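Local coordinates for protein pectate lyase (PDB 5AMV) that cleaves polygalacturonate by elimination, a calcium-dependent step of pectin breakdown that releases oligosaccharides with unsaturated non-reducing ends, at residues A[35-38]-A[39-42]; A[182-185]-A[186-189]; A[212-216]-A[217-221]. One frame throughout, in Å; residues are numbered along the deposited sequence. Where two conformers were deposited one is given.

Contact 1 (A[35-38]-A[39-42]); sequences VSNR and NQLV
Two torsions fold the side chains of Asn37 and Gln40 back over the start of helix 38-45. Asn37 holds CG between its backbone N and carbonyl carbon (chi1 61°), which turns OD1 to the amide end of the helix, onto Gln40 N. Gln40 sets CG anti to its carbonyl carbon (chi1 -64°) and then runs extended, sending OE1 back past Asn37 to Ser36. Asn37 is the N-cap: its OD1 accepts from Gln40 N at 2.9 Å through a nearly straight N-H (168°), with the donor tilted out of the amide plane. In return, Gln40 OE1 accepts from Ser36 N at 2.8 Å. The reciprocity recalls a capping box, but the returned bond falls one residue ahead of the N-cap. The two side chains cross at about a right angle, with Gln40 CG 3.5 Å from Asn37 OD1. Regular helical bonding then takes over, Leu41 N to Asn37 O and Val42 N to Arg38 O. On the strand side, Val35 lays CB against Gln40 CB at 3.7 Å, and its CG2 approaches Leu41 CB at 4.2 Å. The Arg38 chain is extended from CG to NE. Val42 CG2 lies over the centre of one guanidinium face, 4.0 Å from Arg38 CZ, and a water in the guanidinium plane accepts from Arg38 NH1 and donates to Asn39 OD1 at 2.7 Å. Beyond the segments, Arg38 NE is bonded to Arg120 O of helix 105-121 and Asn39 ND2 to Asp68 O. Chemically, side-chain oxygens satisfy Gln40 N at the helix start and Ser36 N just ahead of it, so the chain can pass from strand 32-35 into the helix with both amides paired, while Arg38 and Asn39 tie the first turn to Arg120 and Asp68.

Contact 2 (A[182-185]-A[186-189]); sequences QYDN and ITIN. With CA (calcium ion), chain C.
The calcium site of this parallel beta-helix is built partly on the loop leading into strand 186-189, where Asp184 and Thr187 meet. Asp184 grips the ion with both carboxylate oxygens, Asp184 OD1 at 2.3 Å and OD2 at 2.4 Å from the calcium. Three waters, each at 2.3 Å, share the coordination sphere, and Asp223 and Asp227 supply its remaining ligands. Asp184 CG stands anti to its carbonyl carbon (chi1 -54°), which swings the carboxylate across to Thr187, whose side chain meets it at about a right angle. There Thr187 OG1 lies 2.8 Å from Asp184 OD2. Asn144 OD1 is a second acceptor within reach of the same hydroxyl, so the direction of its single proton is left open. One water bridges the two segments, donating to Gln182 O at 2.7 Å and to Thr187 OG1 at 3.0 Å. Another, a calcium ligand, also donates to Gln182 O, over a longer 3.3 Å. Asp184 OD1 is further held by Gly224 N, while Ile186 packs on Ile196 and Phe201. Thr187, Gly224 N and the bridging water thus form a second shell behind the metal: OD2 faces both the ion and a hydroxyl, OD1 both the ion and an amide. The positive calcium probably offsets the mutual repulsion of three aspartates gathered at one point.

Contact 3 (A[212-216]-A[217-221]); sequences PKYYG and RKYQH
Tyr219 N donates to Pro212 O at 2.9 Å. Tyr214 and Arg217 exchange the next two bonds: Tyr214 N reaches Arg217 O at 2.9 Å, and Arg217 N reaches Tyr214 O at 3.0 Å. These bonds define a beta hairpin closed by a type I' turn, with Tyr215 and Gly216 at its corners, both at positive phi. Arg217 belongs to the glycan pocket: in one of its two conformers, with the chain bent, NH2 bonds to Asn178 OD1 and, weakly, to a bound galacturonate. At the neighbouring non-hydrogen-bonded pair, Lys213 with Lys218, Lys213 CA makes a CA-H...O contact of 3.2 Å with Arg217 O. Further out, Tyr219 holds CG anti to its own N (chi1 -171°), offering its ring face to the edge of Tyr214. In this T-shaped pair the centroids are 4.8 Å apart and the planes 66° apart, with Tyr214 CE2 poised over the ring centre. Both tyrosines also touch Leu85 of helix 85-92. Replacing Tyr219 by an alanine would probably leave the Tyr214 edge without its aromatic face and open a gap beside Leu85. Pro212 CD adds a looser apolar touch, 4.2 Å from Tyr219 CB.

In the fold
The three contacts lie in series along the chain, touch nowhere and share no helix or strand. Contact 2 is the buried one, its centre about 7 Å from that of the chain, at strand 186-189 between parallel neighbours 144-147 and 226-229. Contact 3, a surface hairpin of strands 213-214 and 217-218, and contact 1, a partly buried junction of strand 32-35 with helix 38-45, have centres about 21 and 22 Å from the chain centre. Their chemistry follows: ionic coordination and ordered water in contact 2, backbone bonds with an aromatic pair in contact 3, amide capping in contact 1. Contacts 2 and 3 serve the calcium site and the glycan pocket respectively; contact 1 is structural.

Contact 1 (A[35-38]-A[39-42])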
loop_
_atom_site.group_PDB
_atom_site.type_symbol
_atom_site.label_atom_id
_atom_site.label_comp_id
_atom_site.label_asym_id
_atom_site.label_seq_id
_atom_site.Cartn_x
_atom_site.Cartn_y
_atom_site.Cartn_z
ATOM N N VAL A 35 19.593 -1.000 -12.645
ATOM C CA VAL A 35 19.083 -2.380 -12.755
ATOM C C VAL A 35 17.897 -2.442 -13.698
ATOM O O VAL A 35 17.015 -1.581 -13.638
ATOM C CB VAL A 35 18.728 -2.937 -11.351
ATOM C CG1 VAL A 35 19.932 -2.877 -10.397
ATOM C CG2 VAL A 35 17.511 -2.231 -10.739
ATOM N N SER A 36 17.861 -3.486 -14.541
ATOM C CA SER A 36 16.793 -3.630 -15.531
ATOM C C SER A 36 16.118 -4.987 -15.518
ATOM O O SER A 36 15.311 -5.282 -16.402
ATOM C CB SER A 36 17.317 -3.325 -16.943
ATOM O OG SER A 36 18.284 -4.292 -17.313
ATOM N N ASN A 37 16.425 -5.797 -14.508
ATOM C CA ASN A 37 15.760 -7.098 -14.361
ATOM C C ASN A 37 15.890 -7.587 -12.926
ATOM O O ASN A 37 16.583 -6.969 -12.113
ATOM C CB ASN A 37 16.325 -8.126 -15.365
ATOM C CG ASN A 37 17.810 -8.388 -15.168
ATOM O OD1 ASN A 37 18.258 -8.812 -14.081
ATOM N ND2 ASN A 37 18.601 -8.147 -16.230
ATOM N N ARG A 38 15.217 -8.691 -12.616
ATOM C CA ARG A 38 15.150 -9.198 -11.254
ATOM C C ARG A 38 16.535 -9.574 -10.713
ATOM O O ARG A 38 16.826 -9.306 -9.557
ATOM C CB ARG A 38 14.252 -10.454 -11.178
ATOM C CG ARG A 38 13.986 -10.908 -9.761
ATOM C CD ARG A 38 13.123 -12.183 -9.720
ATOM N NE ARG A 38 13.166 -12.637 -8.330
ATOM C CZ ARG A 38 14.157 -13.331 -7.791
ATOM N NH1 ARG A 38 15.196 -13.732 -8.511
ATOM N NH2 ARG A 38 14.108 -13.629 -6.514
ATOM N N ASN A 39 17.388 -10.179 -11.541
ATOM C CA ASN A 39 18.733 -10.561 -11.054
ATOM C C ASN A 39 19.552 -9.354 -10.636
ATOM O O ASN A 39 20.167 -9.351 -9.550
ATOM C CB ASN A 39 19.498 -11.322 -12.133
ATOM C CG ASN A 39 18.957 -12.728 -12.343
ATOM O OD1 ASN A 39 18.336 -13.322 -11.423
ATOM N ND2 ASN A 39 19.152 -13.258 -13.575
ATOM N N GLN A 40 19.519 -8.322 -11.482
ATOM C CA GLN A 40 20.242 -7.087 -11.183
ATOM C C GLN A 40 19.707 -6.404 -9.928
ATOM O O GLN A 40 20.494 -5.875 -9.121
ATOM C CB GLN A 40 20.260 -6.132 -12.370
ATOM C CG GLN A 40 21.020 -6.702 -13.573
ATOM C CD GLN A 40 21.091 -5.748 -14.748
ATOM O OE1 GLN A 40 20.360 -4.762 -14.832
ATOM N NE2 GLN A 40 21.986 -6.062 -15.700
ATOM N N LEU A 41 18.378 -6.387 -9.777
ATOM C CA LEU A 41 17.799 -5.785 -8.581
ATOM C C LEU A 41 18.210 -6.526 -7.305
ATOM O O LEU A 41 18.656 -5.896 -6.355
ATOM C CB LEU A 41 16.272 -5.653 -8.740
ATOM C CG LEU A 41 15.542 -5.182 -7.470
ATOM C CD1 LEU A 41 15.939 -3.699 -7.170
ATOM C CD2 LEU A 41 14.050 -5.305 -7.658
ATOM N N VAL A 42 18.094 -7.859 -7.291
ATOM C CA VAL A 42 18.474 -8.703 -6.162
ATOM C C VAL A 42 19.978 -8.480 -5.807
ATOM O O VAL A 42 20.367 -8.282 -4.616
ATOM C CB VAL A 42 18.115 -10.177 -6.508
ATOM C CG1 VAL A 42 18.848 -11.184 -5.575
ATOM C CG2 VAL A 42 16.573 -10.358 -6.491
HETATM O O HOH W 1 15.635 -13.688 -11.388
#

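Contact 2 (A[182-185]-A[186-189])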
loop_
_atom_site.group_PDB
_atom_site.type_symbol
_atom_site.label_atom_id
_atom_site.label_comp_id
_atom_site.label_asym_id
_atom_site.label_seq_id
_atom_site.Cartn_x
_atom_site.Cartn_y
_atom_site.Cartn_z
ATOM N N GLN A 182 -1.248 -12.572 -0.366
ATOM C CA GLN A 182 -0.094 -12.187 0.449
ATOM C C GLN A 182 0.667 -10.949 -0.009
ATOM O O GLN A 182 1.487 -10.452 0.789
ATOM C CB GLN A 182 0.915 -13.341 0.552
ATOM C CG GLN A 182 0.480 -14.455 1.490
ATOM C CD GLN A 182 0.271 -13.968 2.932
ATOM O OE1 GLN A 182 1.208 -13.464 3.576
ATOM N NE2 GLN A 182 -0.956 -14.125 3.441
ATOM N N TYR A 183 0.491 -10.491 -1.257
ATOM C CA TYR A 183 1.458 -9.498 -1.776
ATOM C C TYR A 183 0.863 -8.138 -1.880
ATOM O O TYR A 183 -0.207 -7.970 -2.456
ATOM C CB TYR A 183 2.052 -9.910 -3.162
ATOM C CG TYR A 183 2.505 -11.334 -3.114
ATOM C CD1 TYR A 183 3.457 -11.734 -2.175
ATOM C CD2 TYR A 183 1.923 -12.301 -3.948
ATOM C CE1 TYR A 183 3.818 -13.063 -2.054
ATOM C CE2 TYR A 183 2.288 -13.630 -3.849
ATOM C CZ TYR A 183 3.224 -14.012 -2.923
ATOM O OH TYR A 183 3.521 -15.352 -2.780
ATOM N N ASP A 184 1.597 -7.170 -1.348
ATOM C CA ASP A 184 1.291 -5.762 -1.581
ATOM C C ASP A 184 2.318 -5.269 -2.614
ATOM O O ASP A 184 3.308 -5.970 -2.881
ATOM C CB ASP A 184 1.528 -4.995 -0.280
ATOM C CG ASP A 184 0.779 -5.556 0.908
ATOM O OD1 ASP A 184 -0.368 -6.029 0.790
ATOM O OD2 ASP A 184 1.307 -5.456 2.047
ATOM N N ASN A 185 2.170 -4.040 -3.137
ATOM C CA ASN A 185 3.285 -3.457 -3.912
ATOM C C ASN A 185 4.450 -3.091 -2.974
ATOM O O ASN A 185 5.606 -3.421 -3.259
ATOM C CB ASN A 185 2.809 -2.235 -4.717
ATOM C CG ASN A 185 1.567 -2.548 -5.505
ATOM O OD1 ASN A 185 0.481 -2.013 -5.203
ATOM N ND2 ASN A 185 1.689 -3.420 -6.536
ATOM N N ILE A 186 4.123 -2.456 -1.840
ATOM C CA ILE A 186 5.133 -2.127 -0.827
ATOM C C ILE A 186 4.530 -2.430 0.560
ATOM O O ILE A 186 3.419 -1.970 0.880
ATOM C CB ILE A 186 5.537 -0.625 -0.869
ATOM C CG1 ILE A 186 6.126 -0.261 -2.229
ATOM C CG2 ILE A 186 6.544 -0.287 0.281
ATOM C CD1 ILE A 186 6.339 1.257 -2.406
ATOM N N THR A 187 5.257 -3.247 1.332
ATOM C CA THR A 187 4.844 -3.620 2.658
ATOM C C THR A 187 5.869 -3.033 3.639
ATOM O O THR A 187 7.022 -3.445 3.634
ATOM C CB THR A 187 4.835 -5.182 2.814
ATOM O OG1 THR A 187 4.028 -5.808 1.797
ATOM C CG2 THR A 187 4.326 -5.542 4.196
ATOM N N ILE A 188 5.453 -2.091 4.494
ATOM C CA ILE A 188 6.348 -1.564 5.537
ATOM C C ILE A 188 6.109 -2.349 6.786
ATOM O O ILE A 188 5.051 -2.220 7.401
ATOM C CB ILE A 188 6.140 -0.051 5.763
ATOM C CG1 ILE A 188 6.210 0.674 4.413
ATOM C CG2 ILE A 188 7.184 0.482 6.761
ATOM C CD1 ILE A 188 5.903 2.223 4.497
ATOM N N ASN A 189 7.041 -3.247 7.117
ATOM C CA ASN A 189 6.832 -4.173 8.208
ATOM C C ASN A 189 7.890 -3.862 9.274
ATOM O O ASN A 189 8.976 -4.389 9.217
ATOM C CB ASN A 189 6.946 -5.611 7.653
ATOM C CG ASN A 189 6.978 -6.659 8.717
ATOM O OD1 ASN A 189 6.635 -6.405 9.875
ATOM N ND2 ASN A 189 7.372 -7.885 8.326
HETATM CA CA CA C . -0.731 -6.191 3.082
HETATM O O HOH W 2 3.148 -8.657 1.863
HETATM O O HOH W 3 0.245 -8.319 2.956
HETATM O O HOH W 4 -2.521 -6.188 4.596
HETATM O O HOH W 5 0.429 -5.724 5.036
#

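Contact 3 (A[212-216]-A[217-221])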
loop_
_atom_site.group_PDB
_atom_site.type_symbol
_atom_site.label_atom_id
_atom_site.label_comp_id
_atom_site.label_asym_id
_atom_site.label_seq_id
_atom_site.Cartn_x
_atom_site.Cartn_y
_atom_site.Cartn_z
ATOM N N PRO A 212 -13.319 -15.104 -10.078
ATOM C CA PRO A 212 -14.590 -15.777 -9.756
ATOM C C PRO A 212 -14.892 -15.633 -8.258
ATOM O O PRO A 212 -14.101 -15.026 -7.539
ATOM C CB PRO A 212 -14.315 -17.232 -10.143
ATOM C CG PRO A 212 -12.815 -17.382 -9.979
ATOM C CD PRO A 212 -12.201 -16.043 -10.273
ATOM N N LYS A 213 -16.031 -16.166 -7.806
ATOM C CA LYS A 213 -16.343 -16.248 -6.388
ATOM C C LYS A 213 -16.392 -17.711 -5.989
ATOM O O LYS A 213 -16.957 -18.535 -6.708
ATOM C CB LYS A 213 -17.719 -15.649 -6.077
ATOM C CG LYS A 213 -17.792 -14.141 -6.130
ATOM C CD LYS A 213 -19.223 -13.663 -5.906
ATOM C CE LYS A 213 -19.163 -12.345 -5.151
ATOM N NZ LYS A 213 -20.469 -11.631 -5.110
ATOM N N TYR A 214 -15.820 -18.020 -4.834
ATOM C CA TYR A 214 -15.870 -19.376 -4.303
ATOM C C TYR A 214 -16.403 -19.261 -2.896
ATOM O O TYR A 214 -15.947 -18.401 -2.138
ATOM C CB TYR A 214 -14.474 -20.052 -4.284
ATOM C CG TYR A 214 -13.810 -20.214 -5.632
ATOM C CD1 TYR A 214 -14.503 -20.770 -6.715
ATOM C CD2 TYR A 214 -12.475 -19.837 -5.815
ATOM C CE1 TYR A 214 -13.879 -20.938 -7.954
ATOM C CE2 TYR A 214 -11.848 -19.980 -7.038
ATOM C CZ TYR A 214 -12.548 -20.530 -8.104
ATOM O OH TYR A 214 -11.909 -20.665 -9.307
ATOM N N TYR A 215 -17.385 -20.110 -2.556
ATOM C CA TYR A 215 -18.093 -19.995 -1.280
ATOM C C TYR A 215 -18.770 -18.620 -1.192
ATOM O O TYR A 215 -18.895 -18.032 -0.110
ATOM C CB TYR A 215 -17.144 -20.179 -0.090
ATOM C CG TYR A 215 -16.154 -21.347 -0.136
ATOM C CD1 TYR A 215 -16.502 -22.613 -0.660
ATOM C CD2 TYR A 215 -14.872 -21.194 0.402
ATOM C CE1 TYR A 215 -15.565 -23.667 -0.678
ATOM C CE2 TYR A 215 -13.947 -22.236 0.400
ATOM C CZ TYR A 215 -14.305 -23.460 -0.134
ATOM O OH TYR A 215 -13.367 -24.467 -0.101
ATOM N N GLY A 216 -19.165 -18.119 -2.357
ATOM C CA GLY A 216 -19.763 -16.803 -2.484
ATOM C C GLY A 216 -18.856 -15.596 -2.281
ATOM O O GLY A 216 -19.362 -14.466 -2.239
ATOM N N ARG A 217 -17.534 -15.832 -2.184
ATOM C CA ARG A 217 -16.583 -14.765 -1.867
ATOM C C ARG A 217 -15.569 -14.592 -3.005
ATOM O O ARG A 217 -15.060 -15.573 -3.554
ATOM C CB ARG A 217 -15.846 -15.023 -0.531
ATOM C CG ARG A 217 -16.717 -15.187 0.756
ATOM C CD ARG A 217 -17.493 -13.898 1.172
ATOM N NE ARG A 217 -16.650 -12.782 1.625
ATOM C CZ ARG A 217 -17.092 -11.529 1.767
ATOM N NH1 ARG A 217 -18.355 -11.229 1.486
ATOM N NH2 ARG A 217 -16.284 -10.561 2.181
ATOM N N LYS A 218 -15.288 -13.326 -3.351
ATOM C CA LYS A 218 -14.306 -12.954 -4.389
ATOM C C LYS A 218 -13.030 -13.740 -4.171
ATOM O O LYS A 218 -12.492 -13.691 -3.073
ATOM C CB LYS A 218 -13.961 -11.448 -4.289
ATOM C CG LYS A 218 -13.105 -10.897 -5.458
ATOM C CD LYS A 218 -12.325 -9.602 -5.085
ATOM C CE LYS A 218 -12.977 -8.272 -5.535
ATOM N NZ LYS A 218 -12.076 -7.004 -5.371
ATOM N N TYR A 219 -12.544 -14.399 -5.208
ATOM C CA TYR A 219 -11.254 -15.093 -5.146
ATOM C C TYR A 219 -10.162 -14.031 -5.382
ATOM O O TYR A 219 -9.712 -13.818 -6.512
ATOM C CB TYR A 219 -11.255 -16.185 -6.165
ATOM C CG TYR A 219 -10.075 -17.145 -6.103
ATOM C CD1 TYR A 219 -9.787 -17.840 -4.923
ATOM C CD2 TYR A 219 -9.351 -17.435 -7.263
ATOM C CE1 TYR A 219 -8.724 -18.767 -4.882
ATOM C CE2 TYR A 219 -8.304 -18.342 -7.249
ATOM C CZ TYR A 219 -7.987 -18.997 -6.067
ATOM O OH TYR A 219 -6.951 -19.898 -6.108
ATOM N N GLN A 220 -9.751 -13.419 -4.273
ATOM C CA GLN A 220 -8.923 -12.216 -4.308
ATOM C C GLN A 220 -7.436 -12.519 -4.501
ATOM O O GLN A 220 -6.827 -13.158 -3.660
ATOM C CB GLN A 220 -9.149 -11.391 -3.048
ATOM C CG GLN A 220 -8.328 -10.111 -2.991
ATOM C CD GLN A 220 -8.622 -9.141 -4.151
ATOM O OE1 GLN A 220 -7.879 -9.038 -5.119
ATOM N NE2 GLN A 220 -9.733 -8.438 -4.037
ATOM N N HIS A 221 -6.872 -12.018 -5.607
ATOM C CA HIS A 221 -5.447 -12.225 -5.932
ATOM C C HIS A 221 -4.542 -11.093 -5.476
ATOM O O HIS A 221 -3.309 -11.225 -5.536
ATOM C CB HIS A 221 -5.270 -12.392 -7.444
ATOM C CG HIS A 221 -5.944 -13.605 -7.988
ATOM N ND1 HIS A 221 -5.409 -14.866 -7.839
ATOM C CD2 HIS A 221 -7.100 -13.763 -8.690
ATOM C CE1 HIS A 221 -6.211 -15.755 -8.404
ATOM N NE2 HIS A 221 -7.251 -15.113 -8.925
#